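Local coordinates for erythrocyte membrane protein 1 (Plasmodium falciparum, PDB 6S8T) that binds the host receptor ICAM-1 through the DBLbeta domain described here, one part of a larger surface protein, and probably mediates adhesion of infected erythrocytes, at residues 84-90 with 113-119; 149-154 with 263-267; 365-369 with 414-420; 369-375 with 395-399. All blocks are in the same frame, centred on the assembly; numbering follows the deposited sequence. Where two conformers were deposited one is given.

Interaction 1 of 4, residues 84-90 with 113-119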
# COMPACT_ATOMS: atom_id res chain seq x y z
N ASP A 84 -15.77 5.00 2.96
CA ASP A 84 -15.99 3.86 3.84
C ASP A 84 -17.37 3.95 4.52
O ASP A 84 -17.50 4.07 5.74
CB ASP A 84 -14.88 3.74 4.89
CG ASP A 84 -14.90 2.41 5.62
OD1 ASP A 84 -15.46 1.44 5.06
OD2 ASP A 84 -14.37 2.34 6.75
N GLY A 85 -18.40 3.87 3.67
CA GLY A 85 -19.77 3.97 4.15
C GLY A 85 -20.25 2.76 4.92
O GLY A 85 -21.23 2.86 5.67
N ASN A 86 -19.59 1.61 4.76
CA ASN A 86 -19.97 0.39 5.45
C ASN A 86 -19.04 0.03 6.60
O ASN A 86 -19.23 -1.02 7.22
CB ASN A 86 -20.05 -0.77 4.46
CG ASN A 86 -21.11 -0.57 3.40
OD1 ASN A 86 -22.20 -0.06 3.69
ND2 ASN A 86 -20.80 -0.94 2.17
N ASN A 87 -18.04 0.87 6.88
CA ASN A 87 -17.06 0.62 7.94
C ASN A 87 -16.36 -0.73 7.74
O ASN A 87 -16.42 -1.63 8.58
CB ASN A 87 -17.71 0.71 9.32
CG ASN A 87 -18.18 2.11 9.64
OD1 ASN A 87 -17.41 2.94 10.12
ND2 ASN A 87 -19.46 2.39 9.38
N GLU A 88 -15.70 -0.86 6.59
CA GLU A 88 -14.95 -2.06 6.25
C GLU A 88 -13.45 -1.83 6.17
O GLU A 88 -12.71 -2.80 5.98
CB GLU A 88 -15.44 -2.64 4.92
CG GLU A 88 -16.87 -3.11 4.93
CD GLU A 88 -17.31 -3.61 3.57
OE1 GLU A 88 -16.65 -3.27 2.57
OE2 GLU A 88 -18.32 -4.34 3.51
N ARG A 89 -12.98 -0.58 6.33
CA ARG A 89 -11.62 -0.23 5.93
C ARG A 89 -10.57 -1.02 6.71
O ARG A 89 -9.58 -1.47 6.13
CB ARG A 89 -11.39 1.27 6.10
CG ARG A 89 -10.06 1.74 5.53
CD ARG A 89 -9.89 3.25 5.61
NE ARG A 89 -8.69 3.69 4.91
CZ ARG A 89 -8.23 4.94 4.89
NH1 ARG A 89 -7.12 5.22 4.22
NH2 ARG A 89 -8.87 5.90 5.54
N PHE A 90 -10.77 -1.20 8.01
CA PHE A 90 -9.79 -1.91 8.82
C PHE A 90 -10.44 -3.03 9.62
O PHE A 90 -9.99 -3.37 10.72
CB PHE A 90 -9.04 -0.95 9.75
CG PHE A 90 -8.14 0.02 9.01
CD1 PHE A 90 -6.96 -0.42 8.43
CD2 PHE A 90 -8.48 1.36 8.91
CE1 PHE A 90 -6.13 0.46 7.76
CE2 PHE A 90 -7.66 2.24 8.24
CZ PHE A 90 -6.48 1.79 7.66
N PRO A 113 -8.19 -2.73 1.20
CA PRO A 113 -9.30 -1.91 1.72
C PRO A 113 -8.87 -0.55 2.22
O PRO A 113 -9.63 0.42 2.08
CB PRO A 113 -9.86 -2.78 2.86
CG PRO A 113 -9.52 -4.17 2.47
CD PRO A 113 -8.19 -4.09 1.76
N ARG A 114 -7.67 -0.44 2.80
CA ARG A 114 -7.16 0.87 3.20
C ARG A 114 -7.05 1.80 2.00
O ARG A 114 -7.44 2.98 2.08
CB ARG A 114 -5.80 0.72 3.88
CG ARG A 114 -5.09 2.03 4.15
CD ARG A 114 -3.60 1.82 4.37
NE ARG A 114 -3.02 1.04 3.28
CZ ARG A 114 -2.66 1.56 2.11
NH1 ARG A 114 -2.14 0.78 1.17
NH2 ARG A 114 -2.82 2.86 1.88
N ARG A 115 -6.55 1.29 0.87
CA ARG A 115 -6.40 2.10 -0.33
C ARG A 115 -7.75 2.46 -0.94
O ARG A 115 -7.96 3.61 -1.36
CB ARG A 115 -5.54 1.36 -1.36
CG ARG A 115 -5.55 1.96 -2.76
CD ARG A 115 -4.79 3.27 -2.82
NE ARG A 115 -4.87 3.91 -4.14
CZ ARG A 115 -5.80 4.80 -4.48
NH1 ARG A 115 -6.73 5.16 -3.60
NH2 ARG A 115 -5.80 5.34 -5.69
N GLN A 116 -8.67 1.50 -0.99
CA GLN A 116 -9.96 1.74 -1.63
C GLN A 116 -10.73 2.87 -0.95
O GLN A 116 -11.41 3.66 -1.62
CB GLN A 116 -10.79 0.46 -1.63
CG GLN A 116 -12.18 0.63 -2.20
CD GLN A 116 -12.91 -0.69 -2.33
OE1 GLN A 116 -12.30 -1.72 -2.63
NE2 GLN A 116 -14.22 -0.68 -2.10
N HIS A 117 -10.63 2.97 0.38
CA HIS A 117 -11.35 4.00 1.13
C HIS A 117 -10.44 5.14 1.57
O HIS A 117 -10.68 5.76 2.61
CB HIS A 117 -12.06 3.37 2.33
CG HIS A 117 -12.94 2.21 1.97
ND1 HIS A 117 -14.05 2.35 1.17
CD2 HIS A 117 -12.86 0.90 2.29
CE1 HIS A 117 -14.63 1.17 1.02
NE2 HIS A 117 -13.93 0.28 1.69
N MET A 118 -9.41 5.43 0.79
CA MET A 118 -8.48 6.51 1.10
C MET A 118 -9.18 7.86 0.97
O MET A 118 -10.05 8.06 0.12
CB MET A 118 -7.28 6.42 0.16
CG MET A 118 -6.03 7.16 0.62
SD MET A 118 -4.59 6.63 -0.34
CE MET A 118 -3.44 7.94 0.05
N CYS A 119 -8.78 8.81 1.82
CA CYS A 119 -9.43 10.13 1.89
C CYS A 119 -8.79 11.08 0.88
O CYS A 119 -7.95 11.92 1.21
CB CYS A 119 -9.35 10.70 3.30
SG CYS A 119 -10.25 9.79 4.58
O HOH W 1 -13.91 -2.59 1.63
O HOH W 2 -11.74 6.03 5.32
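Arg89 reaches helix 113-116 with CG anti to its backbone N (chi1 -173°) and a chain extended as far as NE, whereas His117 holds CG beside its own backbone N (chi1 -54°), which sets one face of the imidazole against Asp84. At the end of the short helix the guanidinium lies among main-chain oxygens. Arg89 NE and Arg89 NH1 lie 3.2 Å and 3.1 Å from Arg114 O, two weak bonds, both bent to about 130°. His117 O sits over the centre of the guanidinium plane, 3.4 Å from Arg89 CZ, without a direct bond; a water joins it to Arg89 NH2, weakly on the arginine side. The charge of Arg89 is met outside the two segments, by Asp152 of helix 137-163.

Over one face of the histidine ring, Asp84 CB packs 3.8 Å from His117 CG, with OD1 above the middle of that face. The carboxylate also shapes its own loop: OD1 of Asp84 takes Glu88 N at 2.8 Å through its syn lone pair, closing over the type I turn from Asp84 to Asn87, while OD2 pairs with Arg159. A second water, at the ring edge, links His117 NE2 to Glu88 OE1. Phe90 CZ touches Arg114 CG at 3.8 Å. The Cys119-Cys80 disulfide ties the same two parts of the chain, consistent with the cysteine-rich Duffy-binding-like fold.

Interaction 2 of 4, residues 149-154 with 263-267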
# COMPACT_ATOMS: atom_id res chain seq x y z
N ALA A 149 -3.27 14.30 3.12
CA ALA A 149 -2.37 13.45 3.89
C ALA A 149 -2.69 13.51 5.38
O ALA A 149 -2.65 12.49 6.07
CB ALA A 149 -0.92 13.86 3.64
N LYS A 150 -3.02 14.70 5.90
CA LYS A 150 -3.29 14.83 7.33
C LYS A 150 -4.63 14.19 7.70
O LYS A 150 -4.73 13.47 8.70
CB LYS A 150 -3.27 16.30 7.74
CG LYS A 150 -3.82 16.55 9.15
CD LYS A 150 -3.73 18.02 9.54
CE LYS A 150 -4.42 18.27 10.87
NZ LYS A 150 -5.88 17.96 10.80
N MET A 151 -5.67 14.45 6.91
CA MET A 151 -6.98 13.88 7.22
C MET A 151 -7.01 12.37 7.01
O MET A 151 -7.72 11.66 7.72
CB MET A 151 -8.07 14.56 6.39
CG MET A 151 -8.24 16.05 6.68
SD MET A 151 -9.66 16.79 5.85
CE MET A 151 -11.02 15.96 6.66
N ASP A 152 -6.25 11.86 6.04
CA ASP A 152 -6.22 10.41 5.83
C ASP A 152 -5.48 9.72 6.97
O ASP A 152 -5.88 8.63 7.41
CB ASP A 152 -5.60 10.07 4.48
CG ASP A 152 -5.79 8.60 4.10
OD1 ASP A 152 -6.96 8.15 4.00
OD2 ASP A 152 -4.78 7.90 3.90
N ALA A 153 -4.39 10.33 7.45
CA ALA A 153 -3.67 9.77 8.59
C ALA A 153 -4.54 9.78 9.85
O ALA A 153 -4.52 8.82 10.63
CB ALA A 153 -2.38 10.54 8.83
N ASP A 154 -5.29 10.86 10.07
CA ASP A 154 -6.16 10.92 11.24
C ASP A 154 -7.27 9.88 11.15
O ASP A 154 -7.63 9.25 12.15
CB ASP A 154 -6.73 12.33 11.39
CG ASP A 154 -7.60 12.48 12.64
OD1 ASP A 154 -7.07 12.32 13.76
OD2 ASP A 154 -8.81 12.77 12.49
N ALA A 263 2.92 16.58 7.36
CA ALA A 263 1.49 16.73 7.61
C ALA A 263 0.91 15.48 8.27
O ALA A 263 -0.02 15.58 9.07
CB ALA A 263 0.76 17.04 6.30
N MET A 264 1.46 14.31 7.95
CA MET A 264 1.05 13.07 8.60
C MET A 264 1.66 12.90 9.98
O MET A 264 1.07 12.21 10.82
CB MET A 264 1.40 11.87 7.71
CG MET A 264 0.59 11.80 6.42
SD MET A 264 1.04 10.39 5.38
CE MET A 264 -0.36 10.31 4.26
N GLN A 265 2.82 13.52 10.24
CA GLN A 265 3.43 13.43 11.56
C GLN A 265 2.62 14.15 12.63
O GLN A 265 2.80 13.87 13.82
CB GLN A 265 4.85 13.98 11.53
CG GLN A 265 5.86 13.10 10.80
CD GLN A 265 7.27 13.68 10.84
OE1 GLN A 265 7.46 14.89 10.77
NE2 GLN A 265 8.26 12.80 10.95
N CYS A 266 1.74 15.09 12.24
CA CYS A 266 0.92 15.79 13.22
C CYS A 266 0.04 14.82 14.00
O CYS A 266 -0.24 15.05 15.18
CB CYS A 266 0.05 16.84 12.53
SG CYS A 266 0.94 18.18 11.72
N GLU A 267 -0.41 13.75 13.35
CA GLU A 267 -1.30 12.78 13.98
C GLU A 267 -0.54 11.61 14.59
O GLU A 267 -0.97 11.07 15.62
CB GLU A 267 -2.31 12.26 12.95
CG GLU A 267 -3.05 13.36 12.19
CD GLU A 267 -3.96 14.18 13.08
OE1 GLU A 267 -4.42 13.65 14.12
OE2 GLU A 267 -4.22 15.36 12.75
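Ala149 meets Met264 where two helices run side by side, their N-to-C directions 29° apart and their axes 7.8 Å apart at closest. The methyl group of Ala149 CB lies 3.6 Å from Met264 CE: the methionine, extended beyond CG, runs along Ala149 so that CG and CE both touch it, and Met264 CG also comes to 3.3 Å from Ala149 O. One residue on, Lys150 rests CB on Ala263 O at 3.6 Å, and its otherwise extended chain bends at chi4 to bring NZ within 3.6 Å of Glu267 OE2, a long salt bridge. Ala153, one turn after Ala149, puts CB 4.0 Å from Met264 CG, so small alanines let the helices approach closely. At Asp154 the same glutamate meets a second acidic group: Asp154 OD1 and Glu267 OE1 stand 3.0 Å apart, two carboxylate oxygens so near that a shared proton or a raised pKa is possible. Lys150 may ease the crowding of charge from the other oxygen of Glu267.

Helix 172-194 packs against the same layer, through Leu189 on Ala149, Val182 on Ala153 and Phe186 on Met264, making helices 137-163, 172-194 and 246-268 a three-helix cluster of the Duffy-binding domain.

Interaction 3 of 4, residues 365-369 with 414-420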
# COMPACT_ATOMS: atom_id res chain seq x y z
N TYR A 365 4.29 -12.32 -9.57
CA TYR A 365 5.62 -12.05 -9.01
C TYR A 365 6.70 -12.80 -9.77
O TYR A 365 7.70 -12.22 -10.20
CB TYR A 365 5.65 -12.44 -7.53
CG TYR A 365 6.96 -12.12 -6.81
CD1 TYR A 365 8.09 -12.91 -6.98
CD2 TYR A 365 7.04 -11.04 -5.94
CE1 TYR A 365 9.28 -12.63 -6.32
CE2 TYR A 365 8.22 -10.75 -5.28
CZ TYR A 365 9.33 -11.54 -5.47
OH TYR A 365 10.50 -11.24 -4.80
N GLU A 366 6.51 -14.11 -9.95
CA GLU A 366 7.54 -14.94 -10.57
C GLU A 366 7.74 -14.59 -12.04
O GLU A 366 8.87 -14.60 -12.54
CB GLU A 366 7.19 -16.42 -10.40
CG GLU A 366 8.19 -17.40 -10.99
CD GLU A 366 7.86 -18.85 -10.66
OE1 GLU A 366 8.78 -19.62 -10.32
OE2 GLU A 366 6.67 -19.22 -10.75
N GLU A 367 6.65 -14.28 -12.74
CA GLU A 367 6.75 -13.89 -14.14
C GLU A 367 7.61 -12.64 -14.31
O GLU A 367 8.47 -12.58 -15.20
CB GLU A 367 5.35 -13.66 -14.72
CG GLU A 367 5.32 -13.18 -16.15
CD GLU A 367 3.92 -13.07 -16.70
OE1 GLU A 367 3.08 -13.94 -16.37
OE2 GLU A 367 3.64 -12.12 -17.46
N LEU A 368 7.41 -11.64 -13.45
CA LEU A 368 8.19 -10.41 -13.54
C LEU A 368 9.64 -10.64 -13.12
O LEU A 368 10.55 -10.01 -13.68
CB LEU A 368 7.56 -9.32 -12.67
CG LEU A 368 6.18 -8.84 -13.13
CD1 LEU A 368 5.57 -7.90 -12.11
CD2 LEU A 368 6.29 -8.16 -14.49
N TYR A 369 9.88 -11.51 -12.14
CA TYR A 369 11.24 -11.77 -11.69
C TYR A 369 12.05 -12.49 -12.77
O TYR A 369 13.23 -12.18 -12.98
CB TYR A 369 11.21 -12.60 -10.41
CG TYR A 369 12.54 -12.69 -9.70
CD1 TYR A 369 12.92 -11.74 -8.76
CD2 TYR A 369 13.41 -13.74 -9.96
CE1 TYR A 369 14.14 -11.83 -8.10
CE2 TYR A 369 14.63 -13.84 -9.31
CZ TYR A 369 14.99 -12.88 -8.38
OH TYR A 369 16.20 -12.98 -7.74
N TYR A 414 14.53 -14.17 -2.66
CA TYR A 414 13.73 -13.20 -3.40
C TYR A 414 13.24 -13.70 -4.75
O TYR A 414 12.57 -12.94 -5.46
CB TYR A 414 14.53 -11.90 -3.59
CG TYR A 414 14.75 -11.14 -2.30
CD1 TYR A 414 13.78 -10.29 -1.80
CD2 TYR A 414 15.93 -11.28 -1.58
CE1 TYR A 414 13.97 -9.60 -0.62
CE2 TYR A 414 16.14 -10.59 -0.40
CZ TYR A 414 15.14 -9.75 0.08
OH TYR A 414 15.33 -9.06 1.25
N SER A 415 13.55 -14.94 -5.13
CA SER A 415 13.09 -15.45 -6.41
C SER A 415 11.63 -15.91 -6.39
O SER A 415 11.10 -16.26 -7.45
CB SER A 415 13.99 -16.60 -6.88
OG SER A 415 14.02 -17.64 -5.92
N THR A 416 10.97 -15.91 -5.23
CA THR A 416 9.56 -16.24 -5.12
C THR A 416 8.87 -15.24 -4.20
O THR A 416 9.49 -14.65 -3.32
CB THR A 416 9.31 -17.66 -4.59
OG1 THR A 416 9.74 -17.75 -3.23
CG2 THR A 416 10.05 -18.71 -5.43
N ALA A 417 7.56 -15.07 -4.40
CA ALA A 417 6.79 -14.16 -3.56
C ALA A 417 6.79 -14.62 -2.11
O ALA A 417 6.90 -13.80 -1.19
CB ALA A 417 5.36 -14.05 -4.09
N ALA A 418 6.68 -15.93 -1.88
CA ALA A 418 6.75 -16.47 -0.53
C ALA A 418 8.08 -16.11 0.13
O ALA A 418 8.13 -15.80 1.33
CB ALA A 418 6.56 -17.99 -0.55
N GLY A 419 9.17 -16.16 -0.63
CA GLY A 419 10.46 -15.76 -0.08
C GLY A 419 10.51 -14.29 0.25
O GLY A 419 11.07 -13.89 1.29
N TYR A 420 9.94 -13.44 -0.61
CA TYR A 420 9.88 -12.01 -0.33
C TYR A 420 9.11 -11.73 0.96
O TYR A 420 9.52 -10.88 1.76
CB TYR A 420 9.25 -11.27 -1.51
CG TYR A 420 9.41 -9.76 -1.44
CD1 TYR A 420 8.58 -8.98 -0.64
CD2 TYR A 420 10.40 -9.12 -2.18
CE1 TYR A 420 8.74 -7.60 -0.57
CE2 TYR A 420 10.56 -7.75 -2.13
CZ TYR A 420 9.73 -6.99 -1.33
OH TYR A 420 9.91 -5.63 -1.28
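Tyr365 and Ala417 bring their CA atoms to 6.0 Å where the C-terminal part of the long helix 335-372 faces the start of helix 417-424, with Thr416 as N-cap and a short 3-10 turn at Tyr414 and Ser415 leading in. The contact is thus a helix side against a capped helix N terminus, in the helical architecture of the DBLbeta domain. Thr416 OG1 accepts from Gly419 N at 3.1 Å, fixing the first turn on which the tyrosine lies.

Tyr365 carries most of the contact. With CG anti to the backbone N (chi1 -176°) its ring extends across the cap, one face laid on Ala417: the backbone N is 3.4 Å from Tyr365 CD1, and the methyl CB makes a CH-pi contact 4.1 Å from the ring centroid. The phenol end passes Tyr420 at about a right angle, Tyr365 OH lying 3.4 Å from Tyr420 CD2. Phe395 of helix 388-402 adds an edge-to-face partner to the Tyr365 ring, and Leu295 of helix 293-319 also packs on it.

One turn further along, Tyr369 spreads its ring over Ser415, whose CA sits 3.8 Å from the centroid in a second CH-pi contact. Ser415 OG is hydrogen-bonded to Ser412 O, while its CB still touches Tyr369. A single hydrogen bond crosses between the segments: Tyr365 OH donates to Tyr414 O at 2.8 Å, approaching 32° out of the carbonyl plane with a C=O...donor angle of 130°.

Interaction 4 of 4, residues 369-375 with 395-399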
# COMPACT_ATOMS: atom_id res chain seq x y z
N TYR A 369 9.88 -11.51 -12.14
CA TYR A 369 11.24 -11.77 -11.69
C TYR A 369 12.05 -12.49 -12.77
O TYR A 369 13.23 -12.18 -12.98
CB TYR A 369 11.21 -12.60 -10.41
CG TYR A 369 12.54 -12.69 -9.70
CD1 TYR A 369 12.92 -11.74 -8.76
CD2 TYR A 369 13.41 -13.74 -9.96
CE1 TYR A 369 14.14 -11.83 -8.10
CE2 TYR A 369 14.63 -13.84 -9.31
CZ TYR A 369 14.99 -12.88 -8.38
OH TYR A 369 16.20 -12.98 -7.74
N LEU A 370 11.42 -13.44 -13.47
CA LEU A 370 12.12 -14.17 -14.53
C LEU A 370 12.43 -13.27 -15.72
O LEU A 370 13.51 -13.38 -16.32
CB LEU A 370 11.29 -15.37 -14.97
CG LEU A 370 11.05 -16.47 -13.93
CD1 LEU A 370 10.12 -17.53 -14.50
CD2 LEU A 370 12.37 -17.09 -13.49
N GLN A 371 11.51 -12.38 -16.07
CA GLN A 371 11.75 -11.49 -17.21
C GLN A 371 12.82 -10.46 -16.90
O GLN A 371 13.52 -10.00 -17.81
CB GLN A 371 10.45 -10.81 -17.62
CG GLN A 371 9.42 -11.77 -18.18
CD GLN A 371 8.21 -11.06 -18.75
OE1 GLN A 371 7.26 -11.70 -19.20
NE2 GLN A 371 8.23 -9.74 -18.72
N ALA A 372 12.97 -10.08 -15.63
CA ALA A 372 13.99 -9.11 -15.25
C ALA A 372 15.39 -9.65 -15.53
O ALA A 372 16.24 -8.94 -16.10
CB ALA A 372 13.85 -8.73 -13.78
N LYS A 373 15.66 -10.89 -15.14
CA LYS A 373 17.01 -11.42 -15.27
C LYS A 373 17.34 -11.86 -16.69
O LYS A 373 18.46 -12.32 -16.93
CB LYS A 373 17.23 -12.58 -14.30
CG LYS A 373 16.34 -13.77 -14.54
CD LYS A 373 16.83 -14.98 -13.77
CE LYS A 373 16.84 -14.73 -12.27
NZ LYS A 373 17.22 -15.95 -11.52
N ILE A 374 16.40 -11.74 -17.63
CA ILE A 374 16.59 -12.18 -19.00
C ILE A 374 16.66 -11.02 -19.97
O ILE A 374 17.47 -11.03 -20.91
CB ILE A 374 15.48 -13.17 -19.40
CG1 ILE A 374 15.81 -14.58 -18.89
CG2 ILE A 374 15.25 -13.17 -20.90
CD1 ILE A 374 14.84 -15.63 -19.36
N ALA A 375 15.84 -9.99 -19.77
CA ALA A 375 15.83 -8.83 -20.65
C ALA A 375 17.18 -8.12 -20.64
O ALA A 375 17.56 -7.51 -19.64
CB ALA A 375 14.72 -7.85 -20.23
N PHE A 395 13.67 -5.27 -9.69
CA PHE A 395 14.16 -6.64 -9.64
C PHE A 395 15.56 -6.77 -10.24
O PHE A 395 16.34 -7.61 -9.79
CB PHE A 395 13.18 -7.58 -10.36
CG PHE A 395 12.05 -8.07 -9.50
CD1 PHE A 395 12.15 -8.06 -8.12
CD2 PHE A 395 10.88 -8.54 -10.07
CE1 PHE A 395 11.11 -8.52 -7.32
CE2 PHE A 395 9.83 -9.00 -9.29
CZ PHE A 395 9.95 -8.99 -7.91
N LYS A 396 15.90 -5.96 -11.26
CA LYS A 396 17.24 -6.03 -11.83
C LYS A 396 18.29 -5.57 -10.83
O LYS A 396 19.35 -6.19 -10.70
CB LYS A 396 17.33 -5.18 -13.10
CG LYS A 396 16.94 -5.91 -14.37
CD LYS A 396 17.23 -5.05 -15.59
CE LYS A 396 17.24 -5.88 -16.86
NZ LYS A 396 18.30 -6.93 -16.82
N GLU A 397 18.02 -4.48 -10.11
CA GLU A 397 18.96 -4.03 -9.09
C GLU A 397 19.03 -5.00 -7.92
O GLU A 397 20.09 -5.15 -7.30
CB GLU A 397 18.58 -2.63 -8.62
CG GLU A 397 18.83 -1.54 -9.65
CD GLU A 397 20.28 -1.48 -10.10
OE1 GLU A 397 20.60 -2.04 -11.16
OE2 GLU A 397 21.10 -0.87 -9.37
N LEU A 398 17.92 -5.68 -7.61
CA LEU A 398 17.93 -6.69 -6.56
C LEU A 398 18.76 -7.90 -6.96
O LEU A 398 19.59 -8.39 -6.18
CB LEU A 398 16.49 -7.10 -6.24
CG LEU A 398 16.21 -7.92 -4.99
CD1 LEU A 398 16.65 -7.15 -3.76
CD2 LEU A 398 14.74 -8.27 -4.90
N GLN A 399 18.57 -8.39 -8.19
CA GLN A 399 19.35 -9.52 -8.69
C GLN A 399 20.83 -9.17 -8.80
O GLN A 399 21.69 -10.04 -8.61
CB GLN A 399 18.79 -9.97 -10.04
CG GLN A 399 17.40 -10.61 -9.94
CD GLN A 399 16.61 -10.51 -11.23
OE1 GLN A 399 17.08 -9.96 -12.23
NE2 GLN A 399 15.38 -11.02 -11.21
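This is a helix-helix contact near the C-terminal end of the long helix 335-372, where aromatic packing on one side gives way to side chains that bind main-chain oxygens on the other; Tyr369 to Ala375 meet helix 388-402 in the helical part of the DBLbeta domain. The aromatic part is a T-shaped pair. Tyr369 directs its edge at the face of Phe395, the centroids 5.1 Å apart and the planes at 72°, with Tyr369 CD1 above the middle of the Phe395 ring. Next to it Ala372 CB packs on Phe395 CB at 3.7 Å, so the backbones can draw close.

Gln399 slots in between the tyrosine ring and the following turn. With chi1 -68° and an extended chain beyond CG, its amide stands nearly perpendicular to the ring, NE2 over the ring centre and 3.4 Å from Tyr369 CZ. The same NE2 donates to Tyr369 O at 3.0 Å, bent to 137°, so one nitrogen touches the ring face and hydrogen-bonds the carbonyl of the same residue. The other end of the amide, Gln399 OE1, comes to 3.3 Å from Lys373 CB. Lys373 sends its own ammonium elsewhere, to Asp404.

Lys396 adds a charged grip. Its chain bends at chi4, bringing NZ to two main-chain carbonyls, one in the helix and one in the loop beyond, where a nearby helix C terminus would probably favour an ammonium. The bond to Ala375 O is less certain, that residue being poorly ordered; the firmer partner is Ala372 O, 3.0 Å from Lys396 NZ and approached nearly head-on.

From the N terminus, interaction 1 closes first, bringing residues 84-90 back to 113-119 around the small antiparallel pair of strands 97-98 and 110-111. Interaction 2 follows in series, spanning 108 residues to join helix 137-163 with helix 246-268; the two meet at Asp152, which receives Arg89 and the backbone N of Cys119. Across the centre of the chain, interaction 3 ties helix 335-372 to helix 417-424, and interaction 4 is nested within that span, starting at the shared Tyr369 and adding helix 388-402. These last two also touch through Tyr365 and Phe395. No contact crosses another along the chain, and the centres of interactions 1 and 3 are about 28 Å apart.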